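Local coordinates for protein arylmalonate decarboxylase (Bordetella bronchiseptica, PDB 3IXL) that catalyses the decarboxylation of 2-aryl-2-methylmalonates to 2-arylpropionates and here binds 2-phenylacetic acid in its ligand pocket, at residues T8-P14 with P32-L38; V55-R60 with A92-T97; S76-Y80 with T102-T106. The protein carries 2 engineered substitutions. One frame throughout, in Å; residues are numbered along the deposited sequence.

Interaction 1 (T8-P14 with P32-L38); sequences TIGMIVP and PFIASGL. With PAC (2-phenylacetic acid), chain C.
The Phe33 ring is met obliquely by Ile9 and Met11: Ile9 lies alongside it, pointing the same way, with CB 3.7 Å from Phe33 CD2, while Met11 brings its methyl CE to 3.9 Å from the same CD2. Strands 8-13 and 33-37 are the adjacent parallel strands of a beta-alpha-beta unit through helix 23-27, with 33-37 at the edge of the sheet and 8-13 one place further in. Met11 SD stands 5.1 Å from the ring centroid and 51° off the normal, an oblique Met-aromatic contact reached by an extended chain beyond CG. Phe216 of helix 211-222 adds an edge-to-face partner to the ring. Six backbone hydrogen bonds run between the strands, from Ile9 N to Pro32 O through to Leu38 N to Val13 O. On the other face the side chains of Thr8 and Ile34 cross at about a right angle, Thr8 CG2 lying 3.5 Å from Ile34 CG1. Also on this face, Ser36 OG is hydrogen-bonded to His58 and Arg61 of helix 55-64. Leu38, just past the end of strand 33-37, packs its CG 3.7 Å from Ile12 CG2. Pro14, just past strand 8-13, belongs to the ligand pocket: its CG lies 3.4 Å from C5' of the bound 2-phenylacetic acid.

Interaction 2 (V55-R60 with A92-T97); sequences VVDHAR and AMREAT
Val56 presses CG1 against the methyl of Ala96, 3.5 Å from Ala96 CB, with its other branch, CG2, 4.1 Å from Ala92 CB. CG1 stands anti to the backbone N (chi1 166°), and the two branches thus meet alanines one helical turn apart. Arg60 continues this line: its chain is extended from CG to NE and passes along Ala96, with NE 3.7 Å from Ala96 CB. The carbonyl of Ala96 lies over one face of the guanidinium, its O 3.1 Å above the plane and offset toward the rim; Arg60 NH1 is near that oxygen, but the angle is too poor for a hydrogen bond. These are two helices of the alpha/beta fold, 55-64 and 83-97, packed at 8.8 Å between the axes of the short segments with a crossing angle of -39°. Toward the sheet, Met93, extended as far as its sulfur, crosses Val55 with SD 3.9 Å from Val55 CG1; Ile12 of strand 8-13 touches both residues. At the C-terminal end of helix 83-97, Thr97 CG2 rests 3.4 Å from Ala59 O, while Thr97 OG1 turns back to its own helix and donates to Met93 O at 2.9 Å.

Interaction 3 (S76-Y80 with T102-T106); sequences SLSFY and TTMST. With PAC (2-phenylacetic acid), chain C.
Helix 75-79, whose first turn holds the carboxylate of the bound 2-phenylacetic acid, packs here against the strand-to-helix junction where strand 101-103 gives way to helix 104-114. Ser78 and Ser105 join them. Ser105 OG donates to Ser78 OG at 2.9 Å, and Ser105 N reaches the same oxygen at 3.3 Å with a bent N-H...O angle of 141°. While accepting these two bonds, the buried Ser78 OG has a single proton for the carbonyl oxygens of the preceding turn, Cys74 O, its stronger partner, and Thr75 O; Cys74 is an engineered residue of the pocket. With chi1 at 56°, Ser78 OG is turned back toward those carbonyls and still faces Ser105. Beside it Ser78 CB packs 3.7 Å from Thr103 CB. Thr103 is the N-cap of helix 104-114: its OG1 accepts from Thr106 N in a nearly straight bond (173°) and is further hydrogen-bonded to Asn86. Ser105 OG also lies at the edge of the Phe79 ring, near its plane, and 3.3 Å from Phe79 CB; helix 128-140 packs on this ring. Both elements contribute to the ligand pocket. Met104, extended as far as its sulfur, brings SD to 3.9 Å from the ligand's O1, a packing contact, and Ser76 holds the carboxylate oxygen O2 with two bonds, from Ser76 N at 2.8 Å and from Ser76 OG at 2.7 Å.

Overall arrangement
All three interactions belong to the half of the chain built on the parallel sheet ordered 33-37, 8-13, 67-72, 101-103. Interaction 1 joins the first two strands of that order and closes along the chain before the others open; the segments of interactions 2 and 3 alternate (55-60, 76-80, 92-97, 102-106), helix 83-97 lying between helix 75-79 and strand 101-103 in the chain. Centres lie about 13 Å apart for 1 and 2 and about 15 Å for the other two pairs. Direct contacts connect them: Leu38 touches both His58 and Leu77, and Met93 meets Thr102. Interactions 1 and 3 both reach the bound 2-phenylacetic acid from residues that follow strands 8-13, 67-72 and 101-103, whereas interaction 2 packs helices farther from the pocket.

Interaction 1 (T8-P14 with P32-L38)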
loop_
_atom_site.group_PDB
_atom_site.type_symbol
_atom_site.label_atom_id
_atom_site.label_comp_id
_atom_site.label_asym_id
_atom_site.label_seq_id
_atom_site.Cartn_x
_atom_site.Cartn_y
_atom_site.Cartn_z
ATOM N N THR A 8 3.012 -19.597 1.111
ATOM C CA THR A 8 2.143 -18.826 0.237
ATOM C C THR A 8 1.775 -17.531 0.955
ATOM O O THR A 8 1.528 -17.531 2.158
ATOM C CB THR A 8 0.889 -19.635 -0.091
ATOM O OG1 THR A 8 1.279 -20.839 -0.771
ATOM C CG2 THR A 8 -0.028 -18.868 -0.977
ATOM N N ILE A 9 1.784 -16.420 0.227
ATOM C CA ILE A 9 1.359 -15.146 0.802
ATOM C C ILE A 9 -0.014 -14.796 0.248
ATOM O O ILE A 9 -0.194 -14.745 -0.971
ATOM C CB ILE A 9 2.386 -14.034 0.516
ATOM C CG1 ILE A 9 3.671 -14.322 1.305
ATOM C CG2 ILE A 9 1.809 -12.652 0.876
ATOM C CD1 ILE A 9 4.856 -13.483 0.907
ATOM N N GLY A 10 -0.978 -14.587 1.138
ATOM C CA GLY A 10 -2.344 -14.293 0.735
ATOM C C GLY A 10 -2.644 -12.809 0.748
ATOM O O GLY A 10 -2.213 -12.093 1.668
ATOM N N MET A 11 -3.401 -12.356 -0.250
ATOM C CA MET A 11 -3.716 -10.926 -0.407
ATOM C C MET A 11 -5.193 -10.699 -0.651
ATOM O O MET A 11 -5.773 -11.315 -1.539
ATOM C CB MET A 11 -2.884 -10.337 -1.544
ATOM C CG MET A 11 -1.416 -10.303 -1.175
ATOM S SD MET A 11 -0.369 -9.563 -2.427
ATOM C CE MET A 11 1.069 -9.184 -1.409
ATOM N N ILE A 12 -5.795 -9.823 0.144
ATOM C CA ILE A 12 -7.169 -9.388 -0.062
ATOM C C ILE A 12 -7.099 -8.108 -0.893
ATOM O O ILE A 12 -6.464 -7.135 -0.472
ATOM C CB ILE A 12 -7.890 -9.132 1.276
ATOM C CG1 ILE A 12 -7.856 -10.380 2.167
ATOM C CG2 ILE A 12 -9.337 -8.703 1.016
ATOM C CD1 ILE A 12 -8.280 -10.109 3.598
ATOM N N VAL A 13 -7.709 -8.122 -2.081
ATOM C CA VAL A 13 -7.549 -7.024 -3.045
ATOM C C VAL A 13 -8.891 -6.374 -3.386
ATOM O O VAL A 13 -9.915 -7.041 -3.334
ATOM C CB VAL A 13 -6.825 -7.507 -4.338
ATOM C CG1 VAL A 13 -5.433 -8.055 -4.012
ATOM C CG2 VAL A 13 -7.649 -8.564 -5.091
ATOM N N PRO A 14 -8.907 -5.063 -3.683
ATOM C CA PRO A 14 -10.184 -4.426 -4.054
ATOM C C PRO A 14 -10.997 -4.987 -5.249
ATOM O O PRO A 14 -12.215 -5.137 -5.103
ATOM C CB PRO A 14 -9.800 -2.949 -4.252
ATOM C CG PRO A 14 -8.588 -2.782 -3.354
ATOM C CD PRO A 14 -7.824 -4.071 -3.534
ATOM N N PRO A 32 5.268 -17.348 -4.298
ATOM C CA PRO A 32 3.855 -17.563 -4.622
ATOM C C PRO A 32 2.920 -16.624 -3.859
ATOM O O PRO A 32 3.004 -16.494 -2.627
ATOM C CB PRO A 32 3.617 -19.008 -4.190
ATOM C CG PRO A 32 4.567 -19.202 -3.029
ATOM C CD PRO A 32 5.761 -18.313 -3.295
ATOM N N PHE A 33 2.035 -15.981 -4.599
ATOM C CA PHE A 33 1.002 -15.131 -4.021
ATOM C C PHE A 33 -0.358 -15.632 -4.453
ATOM O O PHE A 33 -0.520 -16.051 -5.597
ATOM C CB PHE A 33 1.173 -13.682 -4.490
ATOM C CG PHE A 33 2.459 -13.058 -4.052
ATOM C CD1 PHE A 33 3.573 -13.069 -4.895
ATOM C CD2 PHE A 33 2.580 -12.458 -2.802
ATOM C CE1 PHE A 33 4.780 -12.506 -4.497
ATOM C CE2 PHE A 33 3.791 -11.889 -2.397
ATOM C CZ PHE A 33 4.890 -11.920 -3.237
ATOM N N ILE A 34 -1.327 -15.599 -3.543
ATOM C CA ILE A 34 -2.711 -15.907 -3.872
ATOM C C ILE A 34 -3.570 -14.751 -3.415
ATOM O O ILE A 34 -3.179 -14.020 -2.494
ATOM C CB ILE A 34 -3.193 -17.249 -3.255
ATOM C CG1 ILE A 34 -3.047 -17.248 -1.727
ATOM C CG2 ILE A 34 -2.454 -18.428 -3.906
ATOM C CD1 ILE A 34 -3.694 -18.456 -1.031
ATOM N N ALA A 35 -4.716 -14.562 -4.059
ATOM C CA ALA A 35 -5.527 -13.388 -3.789
ATOM C C ALA A 35 -6.999 -13.706 -3.782
ATOM O O ALA A 35 -7.436 -14.719 -4.324
ATOM C CB ALA A 35 -5.216 -12.261 -4.772
ATOM N N SER A 36 -7.744 -12.832 -3.129
ATOM C CA SER A 36 -9.179 -12.951 -3.015
ATOM C C SER A 36 -9.742 -11.535 -3.115
ATOM O O SER A 36 -9.245 -10.614 -2.450
ATOM C CB SER A 36 -9.540 -13.621 -1.692
ATOM O OG SER A 36 -10.917 -13.972 -1.663
ATOM N N GLY A 37 -10.756 -11.357 -3.961
ATOM C CA GLY A 37 -11.253 -10.027 -4.319
ATOM C C GLY A 37 -12.506 -9.552 -3.618
ATOM O O GLY A 37 -13.483 -10.294 -3.502
ATOM N N LEU A 38 -12.490 -8.292 -3.194
ATOM C CA LEU A 38 -13.599 -7.701 -2.448
ATOM C C LEU A 38 -14.761 -7.246 -3.308
ATOM O O LEU A 38 -15.900 -7.268 -2.848
ATOM C CB LEU A 38 -13.110 -6.499 -1.642
ATOM C CG LEU A 38 -12.121 -6.821 -0.531
ATOM C CD1 LEU A 38 -11.423 -5.571 -0.052
ATOM C CD2 LEU A 38 -12.859 -7.459 0.625
HETATM C C1 PAC C . -5.772 2.194 -2.076
HETATM C C2 PAC C . -6.825 1.866 -3.119
HETATM C "C1'" PAC C . -6.626 0.721 -4.091
HETATM C "C2'" PAC C . -7.272 0.852 -5.325
HETATM C "C3'" PAC C . -7.170 -0.144 -6.295
HETATM C "C4'" PAC C . -6.421 -1.287 -6.029
HETATM C "C5'" PAC C . -5.768 -1.425 -4.798
HETATM C "C6'" PAC C . -5.873 -0.431 -3.820
HETATM O O1 PAC C . -4.673 1.578 -1.992
HETATM O O2 PAC C . -6.074 3.140 -1.294
#

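Interaction 2 (V55-R60 with A92-T97)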
loop_
_atom_site.group_PDB
_atom_site.type_symbol
_atom_site.label_atom_id
_atom_site.label_comp_id
_atom_site.label_asym_id
_atom_site.label_seq_id
_atom_site.Cartn_x
_atom_site.Cartn_y
_atom_site.Cartn_z
ATOM N N VAL A 55 -13.949 -8.299 4.787
ATOM C CA VAL A 55 -12.512 -8.520 4.884
ATOM C C VAL A 55 -12.172 -9.775 5.691
ATOM O O VAL A 55 -11.376 -10.601 5.248
ATOM C CB VAL A 55 -11.781 -7.272 5.418
ATOM C CG1 VAL A 55 -10.331 -7.608 5.801
ATOM C CG2 VAL A 55 -11.820 -6.167 4.364
ATOM N N VAL A 56 -12.801 -9.934 6.849
ATOM C CA VAL A 56 -12.515 -11.090 7.702
ATOM C C VAL A 56 -12.815 -12.425 6.996
ATOM O O VAL A 56 -12.046 -13.381 7.101
ATOM C CB VAL A 56 -13.267 -10.977 9.050
ATOM C CG1 VAL A 56 -13.273 -12.300 9.801
ATOM C CG2 VAL A 56 -12.621 -9.896 9.902
ATOM N N ASP A 57 -13.910 -12.472 6.242
ATOM C CA ASP A 57 -14.271 -13.687 5.514
ATOM C C ASP A 57 -13.262 -14.008 4.422
ATOM O O ASP A 57 -12.947 -15.173 4.188
ATOM C CB ASP A 57 -15.682 -13.583 4.932
ATOM C CG ASP A 57 -16.752 -13.519 6.013
ATOM O OD1 ASP A 57 -16.636 -14.229 7.040
ATOM O OD2 ASP A 57 -17.705 -12.734 5.845
ATOM N N HIS A 58 -12.740 -12.971 3.763
ATOM C CA HIS A 58 -11.708 -13.178 2.747
ATOM C C HIS A 58 -10.403 -13.662 3.383
ATOM O O HIS A 58 -9.717 -14.517 2.828
ATOM C CB HIS A 58 -11.479 -11.910 1.920
ATOM C CG HIS A 58 -12.545 -11.671 0.899
ATOM N ND1 HIS A 58 -12.512 -12.244 -0.353
ATOM C CD2 HIS A 58 -13.685 -10.943 0.952
ATOM C CE1 HIS A 58 -13.580 -11.870 -1.034
ATOM N NE2 HIS A 58 -14.309 -11.082 -0.265
ATOM N N ALA A 59 -10.079 -13.127 4.563
ATOM C CA ALA A 59 -8.922 -13.616 5.321
ATOM C C ALA A 59 -9.041 -15.122 5.620
ATOM O O ALA A 59 -8.079 -15.873 5.448
ATOM C CB ALA A 59 -8.736 -12.803 6.607
ATOM N N ARG A 60 -10.222 -15.543 6.069
ATOM C CA ARG A 60 -10.493 -16.944 6.363
ATOM C C ARG A 60 -10.367 -17.817 5.110
ATOM O O ARG A 60 -9.818 -18.923 5.185
ATOM C CB ARG A 60 -11.886 -17.105 6.965
ATOM C CG ARG A 60 -12.061 -16.571 8.382
ATOM C CD ARG A 60 -13.489 -16.868 8.859
ATOM N NE ARG A 60 -13.787 -16.354 10.194
ATOM C CZ ARG A 60 -13.564 -17.017 11.327
ATOM N NH1 ARG A 60 -13.024 -18.232 11.306
ATOM N NH2 ARG A 60 -13.877 -16.459 12.490
ATOM N N ALA A 92 -8.715 -8.494 14.230
ATOM C CA ALA A 92 -9.871 -9.308 13.840
ATOM C C ALA A 92 -9.493 -10.346 12.792
ATOM O O ALA A 92 -9.923 -11.496 12.868
ATOM C CB ALA A 92 -11.015 -8.440 13.349
ATOM N N MET A 93 -8.696 -9.937 11.804
ATOM C CA MET A 93 -8.190 -10.866 10.789
ATOM C C MET A 93 -7.357 -11.968 11.432
ATOM O O MET A 93 -7.507 -13.143 11.103
ATOM C CB MET A 93 -7.349 -10.123 9.748
ATOM C CG MET A 93 -8.138 -9.152 8.890
ATOM S SD MET A 93 -7.079 -7.981 7.994
ATOM C CE MET A 93 -6.253 -9.080 6.868
ATOM N N ARG A 94 -6.484 -11.591 12.356
ATOM C CA ARG A 94 -5.625 -12.566 13.016
ATOM C C ARG A 94 -6.442 -13.557 13.849
ATOM O O ARG A 94 -6.195 -14.764 13.810
ATOM C CB ARG A 94 -4.561 -11.870 13.870
ATOM C CG ARG A 94 -3.601 -12.847 14.496
ATOM C CD ARG A 94 -2.149 -12.432 14.362
ATOM N NE ARG A 94 -1.701 -11.529 15.410
ATOM C CZ ARG A 94 -0.735 -11.797 16.293
ATOM N NH1 ARG A 94 -0.085 -12.954 16.283
ATOM N NH2 ARG A 94 -0.423 -10.892 17.197
ATOM N N GLU A 95 -7.427 -13.054 14.587
ATOM C CA GLU A 95 -8.258 -13.933 15.421
ATOM C C GLU A 95 -9.120 -14.871 14.578
ATOM O O GLU A 95 -9.451 -15.976 15.020
ATOM C CB GLU A 95 -9.089 -13.119 16.428
ATOM C CG GLU A 95 -8.228 -12.460 17.517
ATOM C CD GLU A 95 -9.027 -11.775 18.638
ATOM O OE1 GLU A 95 -10.230 -12.068 18.791
ATOM O OE2 GLU A 95 -8.430 -10.959 19.380
ATOM N N ALA A 96 -9.453 -14.449 13.360
ATOM C CA ALA A 96 -10.237 -15.260 12.430
ATOM C C ALA A 96 -9.421 -16.360 11.762
ATOM O O ALA A 96 -9.989 -17.355 11.325
ATOM C CB ALA A 96 -10.877 -14.386 11.374
ATOM N N THR A 97 -8.103 -16.182 11.674
ATOM C CA THR A 97 -7.251 -17.056 10.853
ATOM C C THR A 97 -6.171 -17.804 11.630
ATOM O O THR A 97 -5.702 -18.860 11.196
ATOM C CB THR A 97 -6.533 -16.255 9.756
ATOM O OG1 THR A 97 -5.714 -15.237 10.361
ATOM C CG2 THR A 97 -7.535 -15.610 8.821
#

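Interaction 3 (S76-Y80 with T102-T106)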
loop_
_atom_site.group_PDB
_atom_site.type_symbol
_atom_site.label_atom_id
_atom_site.label_comp_id
_atom_site.label_asym_id
_atom_site.label_seq_id
_atom_site.Cartn_x
_atom_site.Cartn_y
_atom_site.Cartn_z
ATOM N N SER A 76 -6.380 2.783 1.509
ATOM C CA SER A 76 -7.490 3.598 1.985
ATOM C C SER A 76 -8.563 2.806 2.735
ATOM O O SER A 76 -9.142 3.308 3.696
ATOM C CB SER A 76 -8.061 4.476 0.863
ATOM O OG SER A 76 -8.471 3.699 -0.244
ATOM N N LEU A 77 -8.803 1.565 2.327
ATOM C CA LEU A 77 -9.744 0.711 3.053
ATOM C C LEU A 77 -9.268 0.513 4.487
ATOM O O LEU A 77 -10.083 0.348 5.404
ATOM C CB LEU A 77 -9.860 -0.642 2.352
ATOM C CG LEU A 77 -10.997 -1.622 2.525
ATOM C CD1 LEU A 77 -12.350 -0.947 2.544
ATOM C CD2 LEU A 77 -10.906 -2.512 1.315
ATOM N N SER A 78 -7.946 0.531 4.682
ATOM C CA SER A 78 -7.366 0.334 6.005
ATOM C C SER A 78 -7.081 1.613 6.813
ATOM O O SER A 78 -6.984 1.530 8.035
ATOM C CB SER A 78 -6.147 -0.600 5.955
ATOM O OG SER A 78 -5.145 -0.159 5.049
ATOM N N PHE A 79 -7.007 2.779 6.161
ATOM C CA PHE A 79 -6.791 4.037 6.901
ATOM C C PHE A 79 -8.009 4.951 7.053
ATOM O O PHE A 79 -7.947 5.906 7.840
ATOM C CB PHE A 79 -5.542 4.829 6.416
ATOM C CG PHE A 79 -5.686 5.513 5.057
ATOM C CD1 PHE A 79 -6.642 6.517 4.834
ATOM C CD2 PHE A 79 -4.818 5.184 4.021
ATOM C CE1 PHE A 79 -6.757 7.135 3.590
ATOM C CE2 PHE A 79 -4.908 5.802 2.776
ATOM C CZ PHE A 79 -5.877 6.780 2.556
ATOM N N TYR A 80 -9.097 4.688 6.323
ATOM C CA TYR A 80 -10.163 5.700 6.237
ATOM C C TYR A 80 -10.891 6.001 7.537
ATOM O O TYR A 80 -11.568 7.024 7.644
ATOM C CB TYR A 80 -11.167 5.417 5.120
ATOM C CG TYR A 80 -12.265 4.394 5.384
ATOM C CD1 TYR A 80 -11.980 3.028 5.479
ATOM C CD2 TYR A 80 -13.607 4.787 5.443
ATOM C CE1 TYR A 80 -12.994 2.096 5.668
ATOM C CE2 TYR A 80 -14.629 3.858 5.615
ATOM C CZ TYR A 80 -14.316 2.513 5.734
ATOM O OH TYR A 80 -15.326 1.579 5.892
ATOM N N THR A 102 -1.653 -8.392 8.158
ATOM C CA THR A 102 -1.222 -7.012 8.018
ATOM C C THR A 102 -2.121 -6.278 7.032
ATOM O O THR A 102 -3.054 -6.861 6.478
ATOM C CB THR A 102 0.267 -6.939 7.617
ATOM O OG1 THR A 102 0.716 -5.585 7.717
ATOM C CG2 THR A 102 0.505 -7.508 6.203
ATOM N N THR A 103 -1.864 -4.986 6.847
ATOM C CA THR A 103 -2.625 -4.164 5.904
ATOM C C THR A 103 -1.654 -3.267 5.144
ATOM O O THR A 103 -0.526 -3.019 5.593
ATOM C CB THR A 103 -3.626 -3.218 6.586
ATOM O OG1 THR A 103 -2.917 -2.159 7.245
ATOM C CG2 THR A 103 -4.557 -3.952 7.568
ATOM N N MET A 104 -2.110 -2.761 4.000
ATOM C CA MET A 104 -1.301 -1.859 3.201
ATOM C C MET A 104 -1.003 -0.545 3.938
ATOM O O MET A 104 0.035 0.072 3.699
ATOM C CB MET A 104 -1.978 -1.619 1.848
ATOM C CG MET A 104 -1.185 -0.790 0.847
ATOM S SD MET A 104 -1.972 -0.889 -0.772
ATOM C CE MET A 104 -1.340 -2.455 -1.352
ATOM N N SER A 105 -1.890 -0.122 4.837
ATOM C CA SER A 105 -1.566 1.052 5.663
ATOM C C SER A 105 -0.429 0.771 6.639
ATOM O O SER A 105 0.464 1.604 6.813
ATOM C CB SER A 105 -2.791 1.557 6.415
ATOM O OG SER A 105 -3.669 2.232 5.532
ATOM N N THR A 106 -0.454 -0.388 7.296
ATOM C CA THR A 106 0.665 -0.780 8.141
ATOM C C THR A 106 1.942 -0.899 7.313
ATOM O O THR A 106 3.023 -0.497 7.752
ATOM C CB THR A 106 0.351 -2.094 8.835
ATOM O OG1 THR A 106 -0.677 -1.848 9.795
ATOM C CG2 THR A 106 1.578 -2.700 9.519
HETATM C C1 PAC C . -5.772 2.194 -2.076
HETATM C C2 PAC C . -6.825 1.866 -3.119
HETATM C "C1'" PAC C . -6.626 0.721 -4.091
HETATM C "C2'" PAC C . -7.272 0.852 -5.325
HETATM C "C3'" PAC C . -7.170 -0.144 -6.295
HETATM C "C4'" PAC C . -6.421 -1.287 -6.029
HETATM C "C5'" PAC C . -5.768 -1.425 -4.798
HETATM C "C6'" PAC C . -5.873 -0.431 -3.820
HETATM O O1 PAC C . -4.673 1.578 -1.992
HETATM O O2 PAC C . -6.074 3.140 -1.294
#